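Local coordinates for sterol regulatory element-binding protein cleavage-activating protein (Schizosaccharomyces pombe, PDB 4YHC), which escorts the membrane-bound transcription factor precursor Sre1 for processing when sterol or oxygen is low and is represented here by its own, probably cytoplasmic, WD40 domain, at residues M73-A79 and L91-D95; H114-K120 and E144-Q150; Q281-I287 and S311-K317. The protein carries 9 engineered substitutions. All coordinates share one frame; numbering follows the deposited sequence.

Contact 1: M73-A79 and L91-D95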
loop_
_atom_site.group_PDB
_atom_site.type_symbol
_atom_site.label_atom_id
_atom_site.label_comp_id
_atom_site.label_asym_id
_atom_site.label_seq_id
_atom_site.Cartn_x
_atom_site.Cartn_y
_atom_site.Cartn_z
ATOM N N MET A 73 3.403 25.637 -3.025
ATOM C CA MET A 73 3.312 24.452 -3.885
ATOM C C MET A 73 3.025 24.877 -5.311
ATOM O O MET A 73 2.409 25.888 -5.502
ATOM C CB MET A 73 2.162 23.525 -3.470
ATOM C CG MET A 73 2.486 22.690 -2.233
ATOM S SD MET A 73 3.666 21.342 -2.563
ATOM C CE MET A 73 2.732 20.141 -3.439
ATOM N N PRO A 74 3.396 24.053 -6.300
ATOM C CA PRO A 74 2.938 24.314 -7.665
ATOM C C PRO A 74 1.423 24.340 -7.771
ATOM O O PRO A 74 0.746 23.796 -6.940
ATOM C CB PRO A 74 3.557 23.168 -8.506
ATOM C CG PRO A 74 4.014 22.136 -7.499
ATOM C CD PRO A 74 4.279 22.874 -6.205
ATOM N N ARG A 75 0.895 24.982 -8.800
ATOM C CA ARG A 75 -0.538 25.164 -8.897
ATOM C C ARG A 75 -1.188 23.922 -9.458
ATOM O O ARG A 75 -2.405 23.810 -9.437
ATOM C CB ARG A 75 -0.907 26.437 -9.687
ATOM C CG ARG A 75 -0.854 26.322 -11.195
ATOM C CD ARG A 75 -1.695 27.390 -11.902
ATOM N NE ARG A 75 -2.557 26.800 -12.934
ATOM C CZ ARG A 75 -3.717 26.186 -12.688
ATOM N NH1 ARG A 75 -4.200 26.081 -11.444
ATOM N NH2 ARG A 75 -4.408 25.675 -13.695
ATOM N N THR A 76 -0.369 22.981 -9.932
ATOM C CA THR A 76 -0.839 21.677 -10.354
ATOM C C THR A 76 -0.041 20.604 -9.635
ATOM O O THR A 76 1.177 20.756 -9.386
ATOM C CB THR A 76 -0.695 21.441 -11.867
ATOM O OG1 THR A 76 0.679 21.607 -12.270
ATOM C CG2 THR A 76 -1.593 22.383 -12.650
ATOM N N LEU A 77 -0.693 19.479 -9.349
ATOM C CA LEU A 77 0.028 18.365 -8.697
ATOM C C LEU A 77 -0.606 17.127 -9.239
ATOM O O LEU A 77 -1.758 16.847 -8.927
ATOM C CB LEU A 77 -0.159 18.435 -7.197
ATOM C CG LEU A 77 0.878 18.030 -6.137
ATOM C CD1 LEU A 77 0.226 17.264 -4.991
ATOM C CD2 LEU A 77 2.109 17.324 -6.628
ATOM N N LYS A 78 0.125 16.410 -10.095
ATOM C CA LYS A 78 -0.390 15.220 -10.678
ATOM C C LYS A 78 0.033 13.948 -9.901
ATOM O O LYS A 78 -0.610 12.937 -10.051
ATOM C CB LYS A 78 0.173 15.067 -12.095
ATOM C CG LYS A 78 -0.297 16.002 -13.202
ATOM C CD LYS A 78 0.076 15.363 -14.562
ATOM C CE LYS A 78 -0.914 15.615 -15.684
ATOM N NZ LYS A 78 -0.868 14.513 -16.692
ATOM N N ALA A 79 1.170 13.950 -9.202
ATOM C CA ALA A 79 1.587 12.708 -8.491
ATOM C C ALA A 79 2.593 13.029 -7.422
ATOM O O ALA A 79 3.270 14.058 -7.472
ATOM C CB ALA A 79 2.234 11.717 -9.444
ATOM N N LEU A 91 7.623 15.075 -6.243
ATOM C CA LEU A 91 6.348 15.721 -6.539
ATOM C C LEU A 91 6.318 16.053 -8.047
ATOM O O LEU A 91 7.291 16.567 -8.582
ATOM C CB LEU A 91 6.220 17.003 -5.750
ATOM C CG LEU A 91 6.208 17.022 -4.232
ATOM C CD1 LEU A 91 6.111 18.463 -3.770
ATOM C CD2 LEU A 91 5.018 16.220 -3.726
ATOM N N PHE A 92 5.210 15.778 -8.709
ATOM C CA PHE A 92 5.070 16.064 -10.116
ATOM C C PHE A 92 3.924 17.017 -10.314
ATOM O O PHE A 92 2.769 16.716 -9.935
ATOM C CB PHE A 92 4.743 14.779 -10.911
ATOM C CG PHE A 92 5.935 13.882 -11.115
ATOM C CD1 PHE A 92 6.471 13.172 -10.049
ATOM C CD2 PHE A 92 6.509 13.731 -12.399
ATOM C CE1 PHE A 92 7.575 12.377 -10.222
ATOM C CE2 PHE A 92 7.602 12.931 -12.568
ATOM C CZ PHE A 92 8.155 12.273 -11.480
ATOM N N SER A 93 4.222 18.174 -10.896
ATOM C CA SER A 93 3.169 19.053 -11.421
ATOM C C SER A 93 2.877 18.652 -12.869
ATOM O O SER A 93 3.372 17.605 -13.334
ATOM C CB SER A 93 3.611 20.519 -11.313
ATOM O OG SER A 93 4.766 20.741 -12.139
ATOM N N LYS A 94 2.077 19.445 -13.605
ATOM C CA LYS A 94 1.802 19.124 -14.984
ATOM C C LYS A 94 3.060 19.132 -15.876
ATOM O O LYS A 94 3.123 18.363 -16.830
ATOM C CB LYS A 94 0.714 20.035 -15.583
ATOM C CG LYS A 94 1.101 21.505 -15.727
ATOM C CD LYS A 94 -0.063 22.388 -16.223
ATOM C CE LYS A 94 0.245 23.868 -15.940
ATOM N NZ LYS A 94 -0.940 24.773 -16.013
ATOM N N ASP A 95 4.051 19.963 -15.556
ATOM C CA ASP A 95 5.260 20.052 -16.375
ATOM C C ASP A 95 6.573 19.937 -15.636
ATOM O O ASP A 95 7.630 19.979 -16.271
ATOM C CB ASP A 95 5.287 21.351 -17.206
ATOM C CG ASP A 95 5.183 22.609 -16.384
ATOM O OD1 ASP A 95 5.613 22.648 -15.219
ATOM O OD2 ASP A 95 4.643 23.598 -16.930
#

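Contact 2: H114-K120 and E144-Q150. Engineered in segment 114-120: Ser115 (natural residue Cys).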
loop_
_atom_site.group_PDB
_atom_site.type_symbol
_atom_site.label_atom_id
_atom_site.label_comp_id
_atom_site.label_asym_id
_atom_site.label_seq_id
_atom_site.Cartn_x
_atom_site.Cartn_y
_atom_site.Cartn_z
ATOM N N HIS A 114 7.734 16.053 -20.059
ATOM C CA HIS A 114 6.528 15.973 -20.909
ATOM C C HIS A 114 5.488 15.017 -20.259
ATOM O O HIS A 114 5.818 13.935 -19.760
ATOM C CB HIS A 114 6.863 15.577 -22.383
ATOM C CG HIS A 114 7.380 16.716 -23.239
ATOM N ND1 HIS A 114 6.616 17.818 -23.573
ATOM C CD2 HIS A 114 8.585 16.910 -23.839
ATOM C CE1 HIS A 114 7.323 18.640 -24.330
ATOM N NE2 HIS A 114 8.520 18.112 -24.510
ATOM N N SER A 115 4.256 15.503 -20.204
ATOM C CA SER A 115 3.072 14.786 -19.745
ATOM C C SER A 115 2.021 15.119 -20.764
ATOM O O SER A 115 1.978 16.242 -21.215
ATOM C CB SER A 115 2.575 15.346 -18.398
ATOM O OG SER A 115 2.618 14.398 -17.363
ATOM N N LYS A 116 1.119 14.202 -21.069
ATOM C CA LYS A 116 0.133 14.458 -22.111
ATOM C C LYS A 116 -1.250 14.819 -21.530
ATOM O O LYS A 116 -2.245 14.256 -21.992
ATOM C CB LYS A 116 0.015 13.243 -23.047
ATOM C CG LYS A 116 1.179 12.247 -23.051
ATOM C CD LYS A 116 2.571 12.850 -23.278
ATOM C CE LYS A 116 3.667 11.785 -23.173
ATOM N NZ LYS A 116 4.990 12.288 -22.684
ATOM N N PRO A 117 -1.335 15.774 -20.553
ATOM C CA PRO A 117 -2.610 16.019 -19.837
ATOM C C PRO A 117 -3.785 16.125 -20.784
ATOM O O PRO A 117 -3.636 16.812 -21.784
ATOM C CB PRO A 117 -2.380 17.354 -19.122
ATOM C CG PRO A 117 -1.240 17.987 -19.821
ATOM C CD PRO A 117 -0.377 16.856 -20.271
ATOM N N ASN A 118 -4.938 15.504 -20.512
ATOM C CA ASN A 118 -5.305 14.880 -19.225
ATOM C C ASN A 118 -4.770 13.436 -19.047
ATOM O O ASN A 118 -5.537 12.466 -19.079
ATOM C CB ASN A 118 -6.846 14.844 -19.047
ATOM C CG ASN A 118 -7.528 16.167 -19.366
ATOM O OD1 ASN A 118 -7.597 16.572 -20.521
ATOM N ND2 ASN A 118 -8.078 16.819 -18.347
ATOM N N SER A 119 -3.460 13.311 -18.848
ATOM C CA SER A 119 -2.812 12.054 -18.560
ATOM C C SER A 119 -2.785 11.922 -17.053
ATOM O O SER A 119 -2.499 12.881 -16.337
ATOM C CB SER A 119 -1.392 12.042 -19.122
ATOM O OG SER A 119 -0.946 10.716 -19.311
ATOM N N LYS A 120 -3.152 10.742 -16.595
ATOM C CA LYS A 120 -3.047 10.355 -15.220
ATOM C C LYS A 120 -1.660 9.695 -15.030
ATOM O O LYS A 120 -1.253 8.883 -15.830
ATOM C CB LYS A 120 -4.185 9.383 -14.879
ATOM C CG LYS A 120 -5.421 10.057 -14.296
ATOM C CD LYS A 120 -6.164 10.990 -15.259
ATOM C CE LYS A 120 -7.064 11.962 -14.495
ATOM N NZ LYS A 120 -8.346 12.297 -15.175
ATOM N N GLU A 144 2.067 6.554 -17.506
ATOM C CA GLU A 144 0.916 7.324 -17.962
ATOM C C GLU A 144 -0.221 6.433 -18.360
ATOM O O GLU A 144 -0.039 5.378 -18.934
ATOM C CB GLU A 144 1.286 8.194 -19.144
ATOM C CG GLU A 144 2.184 9.360 -18.789
ATOM C CD GLU A 144 2.545 10.160 -20.023
ATOM O OE1 GLU A 144 1.592 10.738 -20.633
ATOM O OE2 GLU A 144 3.763 10.187 -20.380
ATOM N N SER A 145 -1.420 6.844 -18.029
ATOM C CA SER A 145 -2.582 6.018 -18.410
ATOM C C SER A 145 -2.680 5.797 -19.918
ATOM O O SER A 145 -3.280 4.826 -20.366
ATOM C CB SER A 145 -3.833 6.672 -17.901
ATOM O OG SER A 145 -3.643 8.059 -18.036
ATOM N N SER A 146 -2.030 6.690 -20.664
ATOM C CA SER A 146 -1.902 6.624 -22.114
ATOM C C SER A 146 -1.180 5.357 -22.586
ATOM O O SER A 146 -1.368 4.937 -23.707
ATOM C CB SER A 146 -1.168 7.887 -22.631
ATOM O OG SER A 146 0.251 7.822 -22.404
ATOM N N GLY A 147 -0.368 4.740 -21.739
ATOM C CA GLY A 147 0.393 3.581 -22.157
ATOM C C GLY A 147 1.861 3.866 -22.297
ATOM O O GLY A 147 2.629 2.982 -22.594
ATOM N N GLU A 148 2.239 5.099 -22.023
ATOM C CA GLU A 148 3.629 5.562 -22.022
ATOM C C GLU A 148 4.304 5.283 -20.666
ATOM O O GLU A 148 3.727 5.564 -19.632
ATOM C CB GLU A 148 3.575 7.065 -22.272
ATOM C CG GLU A 148 4.649 7.652 -23.125
ATOM C CD GLU A 148 4.091 8.654 -24.130
ATOM O OE1 GLU A 148 2.850 8.881 -24.124
ATOM O OE2 GLU A 148 4.898 9.201 -24.936
ATOM N N ILE A 149 5.500 4.706 -20.681
ATOM C CA ILE A 149 6.291 4.525 -19.491
ATOM C C ILE A 149 7.659 5.124 -19.719
ATOM O O ILE A 149 8.401 4.666 -20.615
ATOM C CB ILE A 149 6.508 3.043 -19.182
ATOM C CG1 ILE A 149 5.186 2.364 -18.942
ATOM C CG2 ILE A 149 7.394 2.870 -17.964
ATOM C CD1 ILE A 149 5.316 0.875 -18.905
ATOM N N GLN A 150 8.024 6.072 -18.846
ATOM C CA GLN A 150 9.331 6.720 -18.851
ATOM C C GLN A 150 10.149 6.322 -17.651
ATOM O O GLN A 150 9.658 6.264 -16.490
ATOM C CB GLN A 150 9.191 8.239 -18.869
ATOM C CG GLN A 150 8.262 8.746 -19.956
ATOM C CD GLN A 150 8.083 10.232 -19.949
ATOM O OE1 GLN A 150 9.023 10.971 -19.730
ATOM N NE2 GLN A 150 6.862 10.687 -20.216
HETATM O O HOH W 1 9.826 13.754 -20.296
#

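Contact 3: Q281-I287 and S311-K317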
loop_
_atom_site.group_PDB
_atom_site.type_symbol
_atom_site.label_atom_id
_atom_site.label_comp_id
_atom_site.label_asym_id
_atom_site.label_seq_id
_atom_site.Cartn_x
_atom_site.Cartn_y
_atom_site.Cartn_z
ATOM N N GLN A 281 12.800 -20.946 0.165
ATOM C CA GLN A 281 11.329 -20.865 0.294
ATOM C C GLN A 281 10.882 -19.565 0.918
ATOM O O GLN A 281 11.268 -19.253 2.060
ATOM C CB GLN A 281 10.816 -21.952 1.254
ATOM C CG GLN A 281 11.082 -23.347 0.751
ATOM C CD GLN A 281 10.594 -24.420 1.660
ATOM O OE1 GLN A 281 10.201 -24.198 2.812
ATOM N NE2 GLN A 281 10.664 -25.620 1.161
ATOM N N PHE A 282 10.028 -18.833 0.218
ATOM C CA PHE A 282 9.363 -17.697 0.820
ATOM C C PHE A 282 8.163 -18.196 1.600
ATOM O O PHE A 282 7.141 -18.683 1.024
ATOM C CB PHE A 282 9.037 -16.665 -0.213
ATOM C CG PHE A 282 8.607 -15.345 0.379
ATOM C CD1 PHE A 282 7.357 -15.182 0.871
ATOM C CD2 PHE A 282 9.479 -14.274 0.391
ATOM C CE1 PHE A 282 6.973 -13.988 1.468
ATOM C CE2 PHE A 282 9.123 -13.057 0.987
ATOM C CZ PHE A 282 7.869 -12.942 1.549
ATOM N N ARG A 283 8.245 -18.106 2.909
ATOM C CA ARG A 283 7.203 -18.662 3.771
ATOM C C ARG A 283 6.421 -17.566 4.470
ATOM O O ARG A 283 6.996 -16.523 4.789
ATOM C CB ARG A 283 7.752 -19.598 4.810
ATOM C CG ARG A 283 8.571 -20.783 4.289
ATOM C CD ARG A 283 9.140 -21.517 5.497
ATOM N NE ARG A 283 9.926 -22.697 5.096
ATOM C CZ ARG A 283 10.724 -23.384 5.947
ATOM N NH1 ARG A 283 10.768 -23.085 7.239
ATOM N NH2 ARG A 283 11.378 -24.444 5.514
ATOM N N VAL A 284 5.106 -17.779 4.600
ATOM C CA VAL A 284 4.199 -16.910 5.342
ATOM C C VAL A 284 3.287 -17.697 6.223
ATOM O O VAL A 284 3.023 -18.882 5.962
ATOM C CB VAL A 284 3.343 -16.011 4.372
ATOM C CG1 VAL A 284 4.267 -15.244 3.469
ATOM C CG2 VAL A 284 2.335 -16.850 3.567
ATOM N N SER A 285 2.803 -17.083 7.294
ATOM C CA SER A 285 1.887 -17.772 8.167
ATOM C C SER A 285 0.430 -17.656 7.666
ATOM O O SER A 285 -0.397 -18.463 8.083
ATOM C CB SER A 285 1.903 -17.183 9.581
ATOM O OG SER A 285 3.169 -17.343 10.198
ATOM N N SER A 286 0.143 -16.672 6.818
ATOM C CA SER A 286 -1.262 -16.365 6.349
ATOM C C SER A 286 -1.271 -15.445 5.174
ATOM O O SER A 286 -0.248 -14.773 4.924
ATOM C CB SER A 286 -2.179 -15.794 7.413
ATOM O OG SER A 286 -1.798 -14.507 7.881
ATOM N N ILE A 287 -2.376 -15.459 4.407
ATOM C CA ILE A 287 -2.532 -14.540 3.282
ATOM C C ILE A 287 -3.898 -13.921 3.464
ATOM O O ILE A 287 -4.875 -14.657 3.753
ATOM C CB ILE A 287 -2.525 -15.290 1.951
ATOM C CG1 ILE A 287 -1.358 -16.244 1.870
ATOM C CG2 ILE A 287 -2.537 -14.314 0.764
ATOM C CD1 ILE A 287 -1.365 -17.114 0.614
ATOM N N SER A 311 1.276 -23.502 11.680
ATOM C CA SER A 311 1.747 -23.909 10.368
ATOM C C SER A 311 2.134 -22.711 9.510
ATOM O O SER A 311 2.064 -21.569 9.956
ATOM C CB SER A 311 0.657 -24.706 9.659
ATOM O OG SER A 311 -0.574 -24.009 9.713
ATOM N N TYR A 312 2.537 -22.986 8.275
ATOM C CA TYR A 312 2.892 -21.935 7.333
ATOM C C TYR A 312 2.625 -22.382 5.948
ATOM O O TYR A 312 2.394 -23.542 5.699
ATOM C CB TYR A 312 4.396 -21.596 7.463
ATOM C CG TYR A 312 5.320 -22.720 7.152
ATOM C CD1 TYR A 312 5.782 -22.938 5.877
ATOM C CD2 TYR A 312 5.771 -23.572 8.175
ATOM C CE1 TYR A 312 6.648 -23.980 5.586
ATOM C CE2 TYR A 312 6.665 -24.602 7.909
ATOM C CZ TYR A 312 7.083 -24.809 6.635
ATOM O OH TYR A 312 7.938 -25.828 6.378
ATOM N N ILE A 313 2.753 -21.460 5.024
ATOM C CA ILE A 313 2.491 -21.684 3.635
ATOM C C ILE A 313 3.702 -21.284 2.926
ATOM O O ILE A 313 4.259 -20.176 3.220
ATOM C CB ILE A 313 1.353 -20.698 3.275
ATOM C CG1 ILE A 313 0.111 -21.019 4.090
ATOM C CG2 ILE A 313 1.045 -20.612 1.809
ATOM C CD1 ILE A 313 -0.837 -19.822 4.215
ATOM N N ILE A 314 4.109 -22.074 1.935
ATOM C CA ILE A 314 5.156 -21.705 1.061
ATOM C C ILE A 314 4.541 -21.005 -0.131
ATOM O O ILE A 314 3.918 -21.675 -0.944
ATOM C CB ILE A 314 5.952 -22.949 0.581
ATOM C CG1 ILE A 314 6.700 -23.587 1.728
ATOM C CG2 ILE A 314 6.885 -22.605 -0.566
ATOM C CD1 ILE A 314 7.122 -25.025 1.431
ATOM N N LEU A 315 4.743 -19.660 -0.234
ATOM C CA LEU A 315 4.243 -18.848 -1.315
ATOM C C LEU A 315 5.055 -18.913 -2.546
ATOM O O LEU A 315 4.533 -18.729 -3.609
ATOM C CB LEU A 315 4.230 -17.346 -0.964
ATOM C CG LEU A 315 3.088 -16.654 -0.268
ATOM C CD1 LEU A 315 3.302 -15.122 -0.407
ATOM C CD2 LEU A 315 1.747 -17.153 -0.783
ATOM N N ASN A 316 6.362 -19.060 -2.452
ATOM C CA ASN A 316 7.138 -19.117 -3.648
ATOM C C ASN A 316 8.511 -19.750 -3.320
ATOM O O ASN A 316 8.831 -19.926 -2.149
ATOM C CB ASN A 316 7.301 -17.728 -4.286
ATOM C CG ASN A 316 7.761 -17.788 -5.714
ATOM O OD1 ASN A 316 7.815 -18.880 -6.326
ATOM N ND2 ASN A 316 8.108 -16.620 -6.279
ATOM N N LYS A 317 9.239 -20.158 -4.345
ATOM C CA LYS A 317 10.547 -20.787 -4.117
ATOM C C LYS A 317 11.491 -20.201 -5.112
ATOM O O LYS A 317 11.093 -19.956 -6.235
ATOM C CB LYS A 317 10.508 -22.328 -4.262
ATOM C CG LYS A 317 9.599 -23.025 -3.280
ATOM C CD LYS A 317 9.940 -24.470 -3.008
ATOM C CE LYS A 317 9.384 -25.394 -4.058
ATOM N NZ LYS A 317 10.047 -26.752 -4.022
HETATM O O HOH W 2 3.679 -19.793 11.024
HETATM O O HOH W 3 -0.852 -21.230 8.041
#

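Contact 1: M73-A79 and L91-D95
Leu91 meets Met73 through methyl groups: the thioether chain, bent at chi2 and chi3, curls back until its CE lies 3.8 Å from Leu91 CD1, the two side chains crossing at about a right angle. Phe92, last residue of strand 88-92, carries the backbone pairing. Its N-H bonds to Ala79 O, and Phe92 O takes two donors, Lys78 N at 2.7 Å and Ala79 N at 3.3 Å, the latter in the carbonyl plane on a lone pair. Two residues facing one make a classic beta bulge at the start of strand 79-82. Leu77 CD2 leans on the same oxygen, while the Phe92 ring leads off to stand edge-to-face with Tyr113. Ser93 CB touches both Pro74 CB and Thr76 O, the latter at 3.1 Å; its hydroxyl turns instead to the backbone N of Thr96. Lys94 gives its N-H to Thr76 OG1 in a nearly straight bond of 2.9 Å (170° at the hydrogen). Thr76 can accept it because chi1 of 57° puts OG1 between its own N and carbonyl carbon, leaving CG2 to rest on the extended Lys94 chain, 3.9 Å from CD. That chain ends with Lys94 NZ 4.0 Å from Arg75 NE, two like charges on the exposed side. Both segments belong to the predicted second WD repeat, where the incoming loop closes against the turn leaving the second strand. Backbone polarity and one threonine hydroxyl thus supply the directional bonds, whereas the like-charged, poorly ordered Arg75 beside Lys94 is probably mildly unfavourable unless solvent screens it.

Contact 2: H114-K120 and E144-Q150
Lys116 reaches across to two carboxylates, its chain at about a right angle to both Glu144 and Glu148. Lys116 NZ forms a salt bridge with Glu144 OE2 at 3.4 Å and a long one with Glu148 OE2 at 3.8 Å, and the bend at chi2 (-52°) turns the chain along both carboxylates, NZ to one side. With an alanine in place of Lys116, the two glutamates would probably lose their shared counter-charge, Lys168 being only a long, weak partner of Glu148. Among the hydrogen bonds, Ser119 OG donates to Glu144 OE1, an oxygen whose position is less certain. Lys120 and Ser145 are joined twice: Ser145 N bonds to Lys120 O at 3.0 Å, within the carbonyl plane, and Lys120 N to Ser145 OG at 3.1 Å. The partner segment is the hairpin between strands 136-144 and 148-156 of the predicted third WD repeat, a type I turn from Glu144 to Gly147, against which the loop entering that blade folds. Weaker and water-mediated links finish the far end. Gln150 NE2 makes a weak bond of 3.4 Å to His114 O, and its OE1 accepts from a water that in turn accepts from His114 N.

Contact 3: Q281-I287 and S311-K317
Phe282 and Val284 carry all four backbone hydrogen bonds with strand 311-317. Val284 and Ile313 bond reciprocally, Val284 N to Ile313 O at 2.9 Å and Ile313 N to Val284 O at 2.8 Å, both donors nearly along the C=O axis. Phe282 N bonds to Asn316 O, yet its own O accepts from Leu315 N. Leu315 and Asn316 therefore both face Phe282, a classic beta bulge that shifts the register by one residue. On the polar side, Arg283 stays extended from CG to NE and grips Gln281 OE1 side-on, with NE at 2.7 Å and NH2 at 3.0 Å, the oxygen lying within 5° of the guanidinium plane. Tyr312 covers one face of that guanidinium, the planes only 21° apart; its OH stands 3.7 Å above the centre, and Arg283 CD lies over the ring face, 3.5 Å from Tyr312 CE1. Asp329 and Asp331 take NH1 in salt bridges, so the cation is held on several sides. Ile314 CD1 packs obliquely against the Gln281 amide. The apolar side is formed by Phe282, Val284, Ile287, Ile313 and Leu315. Val284 CG2 sits 3.9 Å from Leu315 CG, and Ile287 CD1 approaches Leu315 CD2 at 3.4 Å, tighter than usual for two carbons. Two waters join Ser285 to Ser311, one through Ser285 OG and Ser311 O, the other through Ser285 O and Ser311 OG; Ser285 OG also bonds to Asn274. The classic bulge thus sits in an antiparallel strand pair of the WD40 domain, within a branched mixed sheet where strand 335-337 runs parallel to 311-317.

In the fold
Contacts 1 and 2 sit in consecutive predicted WD repeats and touch: Lys78 of contact 1 reaches Ser119 O of contact 2, a probable hydrogen bond of doubtful geometry between the two entry loops. Both are partly buried and pair an irregular loop with the end of a strand or a hairpin turn. Contact 1 relies on backbone bonds and small apolar patches, contact 2 on charges and hydroxyls. Contact 3 lies across the chain's centre from contact 1, their centres about 41 Å apart, and contacts neither of the others. Buried and strand-to-strand, it combines bulged pairing with an apolar side and a fixed arginine–tyrosine group, whereas the loop contacts place Lys94 and Lys120 on the exposed side.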